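Long-range contact in chorismate mutase (Paraburkholderia phymatum, PDB 5TS9), which probably catalyses the rearrangement of chorismate to prephenate, as an all-helical member of the type II chorismate mutase family: residues I73-V84 with L157-R168. Residues are numbered along the deposited sequence; the frame is centred on the assembly and turned at random. Where two conformers were deposited one is given.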
ATOM      1  N   ILE A  73      -0.704  -1.786 -13.676  1.00 17.32           N
ATOM      2  CA  ILE A  73       0.565  -2.324 -13.186  1.00 18.04           C
ATOM      3  C   ILE A  73       1.401  -1.224 -12.545  1.00 20.82           C
ATOM      4  O   ILE A  73       1.985  -1.411 -11.469  1.00 17.79           O
ATOM      5  CB  ILE A  73       1.337  -3.017 -14.328  1.00 17.33           C
ATOM      6  CG1 ILE A  73       0.643  -4.325 -14.768  1.00 20.31           C
ATOM      7  CG2 ILE A  73       2.797  -3.284 -13.913  1.00 16.82           C
ATOM      8  CD1 ILE A  73       0.751  -5.460 -13.753  1.00 23.95           C
ATOM      9  N   PHE A  74       1.493  -0.069 -13.197  1.00 16.58           N
ATOM     10  CA  PHE A  74       2.372   0.946 -12.644  1.00 16.85           C
ATOM     11  C   PHE A  74       1.707   1.743 -11.531  1.00 16.36           C
ATOM     12  O   PHE A  74       2.416   2.221 -10.639  1.00 15.13           O
ATOM     13  CB  PHE A  74       2.924   1.821 -13.766  1.00 17.67           C
ATOM     14  CG  PHE A  74       4.071   1.159 -14.488  1.00 19.23           C
ATOM     15  CD1 PHE A  74       3.825   0.218 -15.483  1.00 18.23           C
ATOM     16  CD2 PHE A  74       5.385   1.410 -14.113  1.00 18.70           C
ATOM     17  CE1 PHE A  74       4.873  -0.434 -16.128  1.00 18.59           C
ATOM     18  CE2 PHE A  74       6.438   0.774 -14.740  1.00 25.82           C
ATOM     19  CZ  PHE A  74       6.184  -0.162 -15.755  1.00 23.65           C
ATOM     20  N   SER A  75       0.374   1.876 -11.527  1.00 15.96           N
ATOM     21  CA  SER A  75      -0.280   2.356 -10.305  1.00 17.36           C
ATOM     22  C   SER A  75       0.059   1.447  -9.140  1.00 17.17           C
ATOM     23  O   SER A  75       0.391   1.919  -8.050  1.00 21.13           O
ATOM     24  CB  SER A  75      -1.801   2.430 -10.466  1.00 22.40           C
ATOM     25  OG  SER A  75      -2.177   3.139 -11.639  1.00 30.66           O
ATOM     26  N   ASP A  76       0.028   0.134  -9.369  1.00 14.45           N
ATOM     27  CA  ASP A  76       0.431  -0.803  -8.322  1.00 13.76           C
ATOM     28  C   ASP A  76       1.880  -0.590  -7.904  1.00 13.30           C
ATOM     29  O   ASP A  76       2.195  -0.669  -6.716  1.00 13.47           O
ATOM     30  CB  ASP A  76       0.207  -2.246  -8.792  1.00 14.82           C
ATOM     31  CG  ASP A  76      -1.280  -2.615  -8.853  1.00 19.48           C
ATOM     32  OD1 ASP A  76      -2.100  -1.941  -8.155  1.00 16.15           O
ATOM     33  OD2 ASP A  76      -1.624  -3.579  -9.577  1.00 21.86           O
ATOM     34  N   GLN A  77       2.772  -0.326  -8.865  1.00 16.02           N
ATOM     35  CA  GLN A  77       4.178  -0.092  -8.535  1.00 13.46           C
ATOM     36  C   GLN A  77       4.355   1.149  -7.682  1.00 14.10           C
ATOM     37  O   GLN A  77       5.180   1.156  -6.756  1.00 14.89           O
ATOM     38  CB  GLN A  77       5.033   0.066  -9.800  1.00 14.16           C
ATOM     39  CG  GLN A  77       5.041  -1.106 -10.760  1.00 14.62           C
ATOM     40  CD  GLN A  77       5.133  -2.450 -10.070  1.00 17.74           C
ATOM     41  OE1 GLN A  77       6.186  -2.831  -9.557  1.00 22.49           O
ATOM     42  NE2 GLN A  77       4.036  -3.200 -10.090  1.00 14.30           N
ATOM     43  N   VAL A  78       3.639   2.233  -8.006  1.00 13.57           N
ATOM     44  CA  VAL A  78       3.873   3.447  -7.232  0.51 13.49           C
ATOM     45  C   VAL A  78       3.255   3.327  -5.840  1.00 12.87           C
ATOM     46  O   VAL A  78       3.833   3.815  -4.870  1.00 17.26           O
ATOM     47  CB  VAL A  78       3.378   4.695  -7.985  0.51 18.50           C
ATOM     48  CG1 VAL A  78       4.116   4.836  -9.297  0.51 20.31           C
ATOM     49  CG2 VAL A  78       1.901   4.619  -8.227  0.51 14.52           C
ATOM     50  N   GLU A  79       2.133   2.621  -5.695  1.00 12.74           N
ATOM     51  CA  GLU A  79       1.555   2.422  -4.362  0.54 12.29           C
ATOM     52  C   GLU A  79       2.438   1.530  -3.498  1.00 11.78           C
ATOM     53  O   GLU A  79       2.563   1.754  -2.293  1.00 15.41           O
ATOM     54  CB  GLU A  79       0.149   1.820  -4.463  0.54 12.47           C
ATOM     55  CG  GLU A  79      -0.874   2.730  -5.111  0.54 18.77           C
ATOM     56  CD  GLU A  79      -1.098   3.999  -4.323  0.54 18.23           C
ATOM     57  OE1 GLU A  79      -1.072   3.942  -3.076  0.54 24.38           O
ATOM     58  OE2 GLU A  79      -1.298   5.056  -4.943  0.54 16.14           O
ATOM     59  N   ALA A  80       3.037   0.488  -4.080  1.00 11.80           N
ATOM     60  CA  ALA A  80       3.926  -0.341  -3.269  1.00 11.92           C
ATOM     61  C   ALA A  80       5.139   0.471  -2.822  1.00 14.87           C
ATOM     62  O   ALA A  80       5.606   0.347  -1.684  1.00 12.07           O
ATOM     63  CB  ALA A  80       4.367  -1.577  -4.058  1.00 11.73           C
ATOM     64  N   ASN A  81       5.636   1.326  -3.707  1.00 11.79           N
ATOM     65  CA  ASN A  81       6.780   2.166  -3.369  1.00 14.43           C
ATOM     66  C   ASN A  81       6.438   3.128  -2.232  1.00 19.02           C
ATOM     67  O   ASN A  81       7.215   3.289  -1.286  1.00 21.09           O
ATOM     68  CB  ASN A  81       7.236   2.908  -4.626  1.00 12.56           C
ATOM     69  CG  ASN A  81       8.747   3.103  -4.670  1.00 17.93           C
ATOM     70  OD1 ASN A  81       9.281   4.034  -4.065  1.00 16.57           O
ATOM     71  ND2 ASN A  81       9.436   2.221  -5.377  1.00 16.92           N
ATOM     72  N   LYS A  82       5.271   3.772  -2.298  1.00 13.56           N
ATOM     73  CA  LYS A  82       4.853   4.636  -1.192  1.00 15.19           C
ATOM     74  C   LYS A  82       4.655   3.849   0.104  1.00 13.41           C
ATOM     75  O   LYS A  82       4.977   4.348   1.180  1.00 16.29           O
ATOM     76  CB  LYS A  82       3.577   5.399  -1.567  1.00 15.54           C
ATOM     77  CG  LYS A  82       3.755   6.261  -2.836  1.00 19.27           C
ATOM     78  CD  LYS A  82       2.577   7.202  -3.085  1.00 19.56           C
ATOM     79  CE  LYS A  82       1.335   6.417  -3.454  1.00 15.04           C
ATOM     80  NZ  LYS A  82       0.194   7.372  -3.763  1.00 21.11           N
ATOM     81  N   GLU A  83       4.116   2.625   0.029  1.00 15.00           N
ATOM     82  CA  GLU A  83       3.983   1.782   1.223  0.52 14.99           C
ATOM     83  C   GLU A  83       5.306   1.667   1.970  1.00 15.26           C
ATOM     84  O   GLU A  83       5.371   1.808   3.200  1.00 15.69           O
ATOM     85  CB  GLU A  83       3.487   0.391   0.815  0.52 10.93           C
ATOM     86  CG  GLU A  83       3.441  -0.618   1.937  0.52 12.33           C
ATOM     87  CD  GLU A  83       2.795  -1.947   1.525  0.52 17.14           C
ATOM     88  OE1 GLU A  83       2.624  -2.818   2.393  0.52 11.28           O
ATOM     89  OE2 GLU A  83       2.457  -2.125   0.336  0.52 15.00           O
ATOM     90  N   VAL A  84       6.377   1.393   1.236  1.00 11.53           N
ATOM     91  CA  VAL A  84       7.689   1.289   1.862  1.00 11.31           C
ATOM     92  C   VAL A  84       8.122   2.651   2.398  1.00 11.56           C
ATOM     93  O   VAL A  84       8.563   2.765   3.543  1.00 15.69           O
ATOM     94  CB  VAL A  84       8.712   0.717   0.867  1.00 13.69           C
ATOM     95  CG1 VAL A  84      10.127   0.760   1.447  1.00 11.93           C
ATOM     96  CG2 VAL A  84       8.340  -0.726   0.521  1.00 14.31           C
ATOM     97  N   LEU A 157       8.602  -6.027   5.668  1.00 18.89           N
ATOM     98  CA  LEU A 157       8.031  -4.835   5.042  1.00 19.49           C
ATOM     99  C   LEU A 157       8.143  -4.897   3.523  1.00 20.32           C
ATOM    100  O   LEU A 157       7.178  -4.615   2.801  1.00 18.46           O
ATOM    101  CB  LEU A 157       8.738  -3.573   5.552  1.00 17.48           C
ATOM    102  CG  LEU A 157       8.475  -2.266   4.780  1.00 13.00           C
ATOM    103  CD1 LEU A 157       6.988  -1.843   4.828  1.00 11.56           C
ATOM    104  CD2 LEU A 157       9.363  -1.095   5.293  1.00 14.73           C
ATOM    105  N   HIS A 158       9.336  -5.219   3.023  1.00 13.38           N
ATOM    106  CA  HIS A 158       9.543  -5.217   1.577  1.00 17.35           C
ATOM    107  C   HIS A 158       8.817  -6.374   0.900  1.00 14.88           C
ATOM    108  O   HIS A 158       8.333  -6.218  -0.226  1.00 15.72           O
ATOM    109  CB  HIS A 158      11.028  -5.258   1.266  1.00 15.03           C
ATOM    110  CG  HIS A 158      11.725  -3.961   1.531  1.00 22.66           C
ATOM    111  ND1 HIS A 158      12.107  -3.563   2.798  1.00 23.82           N
ATOM    112  CD2 HIS A 158      12.087  -2.959   0.695  1.00 22.28           C
ATOM    113  CE1 HIS A 158      12.690  -2.377   2.727  1.00 22.99           C
ATOM    114  NE2 HIS A 158      12.691  -1.988   1.461  1.00 25.65           N
ATOM    115  N   ARG A 159       8.716  -7.529   1.559  1.00 14.87           N
ATOM    116  CA  ARG A 159       7.933  -8.611   0.961  1.00 14.19           C
ATOM    117  C   ARG A 159       6.455  -8.249   0.912  1.00 15.73           C
ATOM    118  O   ARG A 159       5.772  -8.507  -0.093  1.00 13.84           O
ATOM    119  CB  ARG A 159       8.151  -9.918   1.726  1.00 17.72           C
ATOM    120  CG  ARG A 159       7.510 -11.138   1.040  1.00 16.08           C
ATOM    121  CD  ARG A 159       7.809 -12.448   1.796  1.00 23.35           C
ATOM    122  NE  ARG A 159       6.719 -12.765   2.711  1.00 42.69           N
ATOM    123  CZ  ARG A 159       6.789 -12.656   4.035  1.00 52.80           C
ATOM    124  NH1 ARG A 159       7.912 -12.251   4.613  1.00 54.94           N
ATOM    125  NH2 ARG A 159       5.737 -12.963   4.787  1.00 55.08           N
ATOM    126  N   ALA A 160       5.942  -7.643   1.988  1.00 20.21           N
ATOM    127  CA  ALA A 160       4.550  -7.199   1.990  1.00 18.07           C
ATOM    128  C   ALA A 160       4.284  -6.247   0.835  1.00 16.24           C
ATOM    129  O   ALA A 160       3.275  -6.375   0.129  1.00 13.19           O
ATOM    130  CB  ALA A 160       4.206  -6.532   3.322  1.00 17.69           C
ATOM    131  N   ALA A 161       5.194  -5.306   0.604  1.00 11.85           N
ATOM    132  CA  ALA A 161       5.009  -4.350  -0.473  1.00 13.01           C
ATOM    133  C   ALA A 161       5.301  -4.973  -1.833  1.00 14.61           C
ATOM    134  O   ALA A 161       4.737  -4.532  -2.846  1.00 16.17           O
ATOM    135  CB  ALA A 161       5.886  -3.108  -0.226  1.00 13.55           C
ATOM    136  N   LEU A 162       6.150  -6.007  -1.893  1.00 12.73           N
ATOM    137  CA  LEU A 162       6.256  -6.752  -3.147  1.00 12.75           C
ATOM    138  C   LEU A 162       4.926  -7.438  -3.474  1.00 15.75           C
ATOM    139  O   LEU A 162       4.478  -7.422  -4.627  1.00 14.11           O
ATOM    140  CB  LEU A 162       7.402  -7.775  -3.077  1.00 13.30           C
ATOM    141  CG  LEU A 162       7.763  -8.494  -4.392  1.00 16.81           C
ATOM    142  CD1 LEU A 162       7.856  -7.517  -5.540  1.00 16.70           C
ATOM    143  CD2 LEU A 162       9.069  -9.254  -4.266  1.00 18.67           C
ATOM    144  N   ASP A 163       4.257  -8.002  -2.464  1.00 13.69           N
ATOM    145  CA  ASP A 163       2.919  -8.571  -2.680  1.00 13.65           C
ATOM    146  C   ASP A 163       1.931  -7.514  -3.182  1.00 16.55           C
ATOM    147  O   ASP A 163       1.015  -7.830  -3.950  1.00 15.72           O
ATOM    148  CB  ASP A 163       2.373  -9.182  -1.387  1.00 14.54           C
ATOM    149  CG  ASP A 163       3.013 -10.549  -1.022  1.00 22.06           C
ATOM    150  OD1 ASP A 163       3.346 -11.369  -1.914  1.00 16.26           O
ATOM    151  OD2 ASP A 163       3.136 -10.809   0.191  1.00 20.61           O
ATOM    152  N   ARG A 164       2.085  -6.260  -2.747  1.00 13.10           N
ATOM    153  CA  ARG A 164       1.253  -5.183  -3.276  1.00 16.69           C
ATOM    154  C   ARG A 164       1.603  -4.900  -4.731  1.00 16.24           C
ATOM    155  O   ARG A 164       0.714  -4.658  -5.561  1.00 16.77           O
ATOM    156  CB  ARG A 164       1.430  -3.917  -2.417  1.00 12.66           C
ATOM    157  CG  ARG A 164       0.660  -2.674  -2.916  1.00 11.94           C
ATOM    158  CD  ARG A 164      -0.850  -2.854  -2.700  1.00 16.06           C
ATOM    159  NE  ARG A 164      -1.667  -1.735  -3.171  1.00 19.47           N
ATOM    160  CZ  ARG A 164      -2.016  -1.562  -4.441  1.00 21.51           C
ATOM    161  NH1 ARG A 164      -1.594  -2.425  -5.366  1.00 18.43           N
ATOM    162  NH2 ARG A 164      -2.773  -0.521  -4.791  1.00 19.81           N
ATOM    163  N   ALA A 165       2.894  -4.947  -5.072  1.00 12.60           N
ATOM    164  CA  ALA A 165       3.303  -4.578  -6.427  1.00 12.91           C
ATOM    165  C   ALA A 165       2.841  -5.587  -7.477  1.00 17.12           C
ATOM    166  O   ALA A 165       2.517  -5.194  -8.601  1.00 18.18           O
ATOM    167  CB  ALA A 165       4.820  -4.408  -6.492  1.00 12.86           C
ATOM    168  N   VAL A 166       2.787  -6.875  -7.141  1.00 14.60           N
ATOM    169  CA  VAL A 166       2.439  -7.926  -8.101  1.00 14.69           C
ATOM    170  C   VAL A 166       0.928  -8.119  -8.217  1.00 15.07           C
ATOM    171  O   VAL A 166       0.458  -9.052  -8.885  1.00 15.88           O
ATOM    172  CB  VAL A 166       3.101  -9.260  -7.707  1.00 15.07           C
ATOM    173  CG1 VAL A 166       4.616  -9.108  -7.664  1.00 14.90           C
ATOM    174  CG2 VAL A 166       2.539  -9.758  -6.365  1.00 14.94           C
ATOM    175  N   ALA A 167       0.170  -7.234  -7.564  1.00 17.25           N
ATOM    176  CA  ALA A 167      -1.277  -7.395  -7.380  1.00 19.10           C
ATOM    177  C   ALA A 167      -2.027  -7.772  -8.656  1.00 20.53           C
ATOM    178  O   ALA A 167      -2.966  -8.582  -8.616  1.00 17.90           O
ATOM    179  CB  ALA A 167      -1.849  -6.096  -6.806  1.00 14.72           C
ATOM    180  N   ARG A 168      -1.690  -7.166  -9.785  1.00 17.81           N
ATOM    181  CA  ARG A 168      -2.490  -7.398 -10.987  1.00 18.16           C
ATOM    182  C   ARG A 168      -1.659  -7.946 -12.149  1.00 22.32           C
ATOM    183  O   ARG A 168      -1.961  -7.700 -13.321  1.00 19.21           O
ATOM    184  CB  ARG A 168      -3.237  -6.125 -11.372  1.00 18.93           C
ATOM    185  CG  ARG A 168      -4.116  -5.650 -10.217  1.00 24.51           C
ATOM    186  CD  ARG A 168      -5.023  -4.505 -10.583  1.00 26.76           C
ATOM    187  NE  ARG A 168      -4.339  -3.243 -10.381  1.00 19.97           N
ATOM    188  CZ  ARG A 168      -4.922  -2.051 -10.471  1.00 21.16           C
ATOM    189  NH1 ARG A 168      -6.218  -1.951 -10.768  1.00 19.68           N
ATOM    190  NH2 ARG A 168      -4.204  -0.960 -10.253  1.00 18.04           N
TER
HETATM  191  O   HOH W   1       0.341  -5.249 -10.407  1.00 16.47           O
HETATM  192  O   HOH W   2      -3.113   0.623  -7.346  1.00 26.95           O
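Ala80 and Ala161 mark where segments 73-84 and 157-165 (helices 67-95 and 156-165) of this all-helical chorismate mutase run antiparallel, axes 8.2 Å apart at closest approach and directions 162° apart. Small residues permit this closeness: Ala80 CB rests 3.2 Å from Ala161 O and also meets the methyl of Ala165, while Val84 CG2 covers the Ala161 methyl. The Arg164 side chain enters as a knob among Asp76, Glu79, Ala80 and Glu83. Its bend at chi2 (71°) lays the guanidinium beside helix 67-95, with Glu79 CB over one face; its NH2 pairs with Glu79 of the second subunit. Toward Arg168, Asp76 ties two arginines together. Arg164 NH1 drops onto Asp76 OD1 from above the carboxylate plane, 2.9 Å away and nearly straight, whereas Arg168 NE takes OD2 on its syn side at 2.9 Å; the bond from Arg168 NH2 to OD1 is weak. Two positive partners would probably favour the ionised carboxylate. Gln77, folded back at chi2, suits its place because NE2 carries two N-H groups, one for Ile73 O in its own helix and one for Ala165 O. One water joins Ala165 O to Asp76 OD2, donating to both, and accepts from Arg168 N at 2.9 Å.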